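Local coordinates for alpha,alpha-trehalose-phosphate synthase (UDP-forming) (Burkholderia xenovorans, PDB 5HXA), which belongs to glycosyltransferase family 20 and carries the name of a trehalose-phosphate synthase, with the two-domain GT-B architecture, at residues M268-L273 / V303-P308; L394-G399 / V409-D414. All blocks are in the same frame, centred on the assembly; numbering follows the deposited sequence. Where two conformers were deposited one is given.

Overall arrangement
Interactions 1 and 2 illustrate how one parallel sheet pairs neighbouring strands at two places. Both belong to the six-stranded sheet whose order runs 342-345, 300-305, 265-270, 363-366, 391-395, 408-410. Interaction 1 (268-273 with 303-308) joins two strands in one half of it, and interaction 2 (394-399 with 409-414) joins the last two of the other half, with strand 363-366 between the pairs. Their centres lie about 17 Å apart, and their nearest atoms about 8 Å, without touching. Along the chain they come in series. In each, the strands end in loops at the same end of the sheet, as follows from the parallel strands of a Rossmann-like domain in a GT-B protein.

Interaction 1 (M268-L273 / V303-P308); sequences MSVDRL and VQIAPP
Ser269 and Gln304 sit level on adjacent parallel strands, side chains on the same face. Ser269 N gives a hydrogen bond to Val303 O at 2.9 Å, Ser269 O receives Ile305 N, and Asp271 N reaches Ile305 O as the strands end. Ser269 OG, also hydrogen-bonded to Arg282 NH1, donates to Gln304 OE1 over 2.6 Å, tilted 34° from the carbonyl plane. The Gln304 chain bends at its second torsion (chi2 73°), folding the amide back so that NE2 donates to Ile305 O from above that carbonyl's plane; this oxygen is therefore gripped twice. On the opposite face Met268 SD lies 3.9 Å from Val303 CG1, and Val270 CG2 packs 4.1 Å from Ile305 CB. Close packing continues past the strands: Asp271 O meets Ala306 CA at 3.2 Å and Pro307 CD at 3.3 Å, and Leu273 CG rests on Ala306 CB. The looser side belongs to partly exposed Arg272 and to Pro308, exposed and poorly ordered. The pair belongs to the beta-alpha-beta unit containing helix 279-292, which packs on Gln304 and Leu273; helix 351-359 covers Met268 and Val270, and strands 342-345 and 363-366 flank the two.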
# COMPACT_ATOMS: atom_id res chain seq x y z
N MET A 268 9.63 9.47 25.61
CA MET A 268 10.43 8.28 25.37
C MET A 268 9.88 7.52 24.17
O MET A 268 8.68 7.26 24.08
CB MET A 268 10.43 7.38 26.62
CG MET A 268 11.10 6.05 26.41
SD MET A 268 12.88 6.29 26.21
CE MET A 268 13.33 6.79 27.87
N SER A 269 10.78 7.16 23.26
CA SER A 269 10.43 6.45 22.03
C SER A 269 11.45 5.33 21.85
O SER A 269 12.66 5.58 21.87
CB SER A 269 10.43 7.44 20.85
OG SER A 269 10.27 6.79 19.61
N VAL A 270 10.97 4.09 21.73
CA VAL A 270 11.86 2.93 21.63
C VAL A 270 11.35 2.07 20.48
O VAL A 270 10.19 1.64 20.49
CB VAL A 270 11.89 2.11 22.94
CG1 VAL A 270 12.83 0.91 22.81
CG2 VAL A 270 12.29 2.99 24.13
N ASP A 271 12.20 1.83 19.48
CA ASP A 271 11.79 0.89 18.45
C ASP A 271 13.00 0.47 17.64
O ASP A 271 14.04 1.12 17.60
CB ASP A 271 10.68 1.46 17.54
CG ASP A 271 9.33 0.73 17.74
OD1 ASP A 271 9.32 -0.51 17.84
OD2 ASP A 271 8.27 1.40 17.80
N ARG A 272 12.85 -0.71 17.06
CA ARG A 272 13.85 -1.19 16.12
C ARG A 272 13.90 -0.21 14.95
O ARG A 272 12.93 0.49 14.65
CB ARG A 272 13.49 -2.60 15.64
CG ARG A 272 14.67 -3.53 15.48
CD ARG A 272 14.18 -4.92 15.14
NE ARG A 272 12.87 -4.85 14.50
CZ ARG A 272 12.68 -4.87 13.18
NH1 ARG A 272 13.70 -4.97 12.35
NH2 ARG A 272 11.44 -4.79 12.71
N LEU A 273 15.06 -0.15 14.30
CA LEU A 273 15.27 0.86 13.26
C LEU A 273 14.76 0.30 11.94
O LEU A 273 15.53 -0.21 11.12
CB LEU A 273 16.74 1.27 13.20
CG LEU A 273 16.93 2.78 13.20
CD1 LEU A 273 18.41 3.15 13.28
CD2 LEU A 273 16.29 3.37 11.95
N VAL A 303 13.91 11.29 23.91
CA VAL A 303 14.90 10.22 23.86
C VAL A 303 14.39 9.17 22.87
O VAL A 303 13.25 8.69 23.00
CB VAL A 303 15.15 9.61 25.24
CG1 VAL A 303 15.97 8.33 25.11
CG2 VAL A 303 15.91 10.60 26.13
N GLN A 304 15.20 8.86 21.86
CA GLN A 304 14.90 7.79 20.91
C GLN A 304 15.95 6.71 21.11
O GLN A 304 17.14 6.94 20.82
CB GLN A 304 14.93 8.28 19.47
CG GLN A 304 14.81 7.11 18.47
CD GLN A 304 13.39 6.54 18.45
OE1 GLN A 304 12.43 7.27 18.22
NE2 GLN A 304 13.26 5.24 18.72
N ILE A 305 15.53 5.55 21.58
CA ILE A 305 16.36 4.37 21.64
C ILE A 305 16.03 3.52 20.41
O ILE A 305 14.87 3.17 20.19
CB ILE A 305 16.13 3.59 22.94
CG1 ILE A 305 16.59 4.45 24.13
CG2 ILE A 305 16.87 2.26 22.90
CD1 ILE A 305 16.06 3.98 25.46
N ALA A 306 17.05 3.21 19.60
CA ALA A 306 16.84 2.47 18.36
C ALA A 306 17.93 1.42 18.26
O ALA A 306 19.01 1.67 17.72
CB ALA A 306 16.84 3.40 17.14
N PRO A 307 17.68 0.22 18.79
CA PRO A 307 18.72 -0.80 18.86
C PRO A 307 19.23 -1.17 17.48
O PRO A 307 18.52 -1.00 16.48
CB PRO A 307 18.00 -1.99 19.52
CG PRO A 307 16.86 -1.38 20.26
CD PRO A 307 16.42 -0.21 19.42
N PRO A 308 20.47 -1.65 17.39
CA PRO A 308 21.00 -2.10 16.09
C PRO A 308 20.14 -3.22 15.52
O PRO A 308 19.98 -4.27 16.14
CB PRO A 308 22.41 -2.58 16.43
CG PRO A 308 22.75 -1.94 17.75
CD PRO A 308 21.45 -1.81 18.48

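Interaction 2 (L394-G399 / V409-D414). With EDO (1,2-ethanediol), chain D.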
# COMPACT_ATOMS: atom_id res chain seq x y z
N LEU A 394 -0.26 7.05 20.62
CA LEU A 394 -0.29 5.77 19.92
C LEU A 394 -0.82 5.91 18.50
O LEU A 394 -1.84 6.56 18.27
CB LEU A 394 -1.17 4.76 20.70
CG LEU A 394 -1.27 3.35 20.12
CD1 LEU A 394 0.07 2.61 20.24
CD2 LEU A 394 -2.35 2.61 20.88
N SER A 395 -0.13 5.26 17.56
CA SER A 395 -0.56 5.24 16.17
C SER A 395 -1.82 4.41 15.98
O SER A 395 -1.97 3.34 16.57
CB SER A 395 0.54 4.65 15.28
OG SER A 395 0.02 4.35 14.00
N GLN A 396 -2.71 4.87 15.11
CA GLN A 396 -3.86 4.02 14.81
C GLN A 396 -3.49 2.81 13.95
O GLN A 396 -4.35 1.96 13.70
CB GLN A 396 -4.97 4.83 14.13
CG GLN A 396 -4.56 5.63 12.92
CD GLN A 396 -5.58 6.73 12.59
OE1 GLN A 396 -6.32 7.20 13.46
NE2 GLN A 396 -5.61 7.13 11.34
N PHE A 397 -2.24 2.69 13.51
CA PHE A 397 -1.81 1.56 12.69
C PHE A 397 -0.93 0.58 13.46
O PHE A 397 -0.30 -0.28 12.84
CB PHE A 397 -1.08 2.06 11.44
CG PHE A 397 -1.92 2.97 10.57
CD1 PHE A 397 -2.82 2.45 9.65
CD2 PHE A 397 -1.81 4.35 10.67
CE1 PHE A 397 -3.58 3.28 8.84
CE2 PHE A 397 -2.57 5.19 9.86
CZ PHE A 397 -3.46 4.65 8.95
N ALA A 398 -0.88 0.69 14.79
CA ALA A 398 -0.01 -0.16 15.61
C ALA A 398 -0.68 -1.46 16.05
O ALA A 398 -0.04 -2.26 16.75
CB ALA A 398 0.47 0.61 16.84
N GLY A 399 -1.93 -1.69 15.69
CA GLY A 399 -2.59 -2.92 16.07
C GLY A 399 -3.12 -2.89 17.49
O GLY A 399 -4.12 -3.54 17.80
N VAL A 409 -4.79 8.52 20.54
CA VAL A 409 -4.59 7.80 19.29
C VAL A 409 -4.48 8.81 18.16
O VAL A 409 -5.28 9.76 18.08
CB VAL A 409 -5.75 6.81 19.05
CG1 VAL A 409 -5.60 6.12 17.69
CG2 VAL A 409 -5.78 5.78 20.17
N VAL A 410 -3.48 8.63 17.29
CA VAL A 410 -3.18 9.58 16.23
C VAL A 410 -2.91 8.86 14.92
O VAL A 410 -2.54 7.68 14.88
CB VAL A 410 -1.97 10.49 16.59
CG1 VAL A 410 -2.29 11.35 17.82
CG2 VAL A 410 -0.69 9.66 16.80
N ASN A 411 -3.10 9.60 13.83
CA ASN A 411 -2.71 9.17 12.50
C ASN A 411 -1.28 9.65 12.28
O ASN A 411 -1.05 10.86 12.21
CB ASN A 411 -3.64 9.76 11.46
CG ASN A 411 -3.36 9.25 10.06
OD1 ASN A 411 -2.24 8.83 9.74
ND2 ASN A 411 -4.37 9.31 9.21
N PRO A 412 -0.28 8.75 12.19
CA PRO A 412 1.11 9.22 12.08
C PRO A 412 1.40 9.93 10.77
O PRO A 412 2.44 10.59 10.66
CB PRO A 412 1.93 7.93 12.23
CG PRO A 412 1.03 6.87 11.66
CD PRO A 412 -0.38 7.29 12.11
N PHE A 413 0.51 9.83 9.78
CA PHE A 413 0.67 10.61 8.55
C PHE A 413 0.24 12.07 8.72
O PHE A 413 0.29 12.82 7.75
CB PHE A 413 -0.11 9.97 7.40
CG PHE A 413 0.40 8.61 7.02
CD1 PHE A 413 -0.02 7.47 7.70
CD2 PHE A 413 1.32 8.46 5.99
CE1 PHE A 413 0.48 6.21 7.36
CE2 PHE A 413 1.81 7.21 5.64
CZ PHE A 413 1.39 6.09 6.34
N ASP A 414 -0.20 12.46 9.92
CA ASP A 414 -0.67 13.80 10.23
C ASP A 414 0.31 14.38 11.26
O ASP A 414 0.13 14.20 12.47
CB ASP A 414 -2.13 13.77 10.76
CG ASP A 414 -2.75 15.15 10.88
OD1 ASP A 414 -2.01 16.15 10.89
OD2 ASP A 414 -3.99 15.23 10.95
C1 EDO D . -7.47 1.87 15.31
O1 EDO D . -6.33 1.04 15.60
C2 EDO D . -7.34 3.22 16.00
O2 EDO D . -8.51 3.54 16.78
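This is a parallel strand pairing that opens into a turn-to-turn contact, at the edge of the six-stranded sheet where strand 408-410 lies outermost beside strand 391-395. Val410 N donates to Leu394 O at 2.8 Å, and Gln396 N to Val410 O, also at 2.8 Å; after these bonds both chains turn. Ser395 OG accepts from Phe397 N in an ST turn and is also bonded to Pro368 O, while Asn411 OD1 accepts from Phe413 N at 2.9 Å in an Asx turn. The two turns meet through their side chains. CG of Gln396 lies between the backbone N and the carbonyl carbon (chi1 52°), and the chain then extends across Asn411, bringing Gln396 NE2 within 3.3 Å of Asn411 CB, the amide planes 39° apart. Phe397 offers its ring edge to Pro412, Phe397 CD2 lying 3.6 Å from Pro412 CD, with Asn411 OD1 at the same ring's edge. Phe413 directs its own edge toward the Phe397 face in an offset edge-to-face pair, planes at 85°. Arg173 of the second subunit packs on Phe397 and Asn411. On the Val409 side, 1,2-ethanediol, probably from the crystallisation liquor, donates through O1 to Gln396 O at 2.9 Å. Asp414 OD1 N-caps helix 415-426 at Gln417 N. Parallel strands turning at their C-terminal ends into loops and helices are characteristic of a Rossmann-like domain of the GT-B fold.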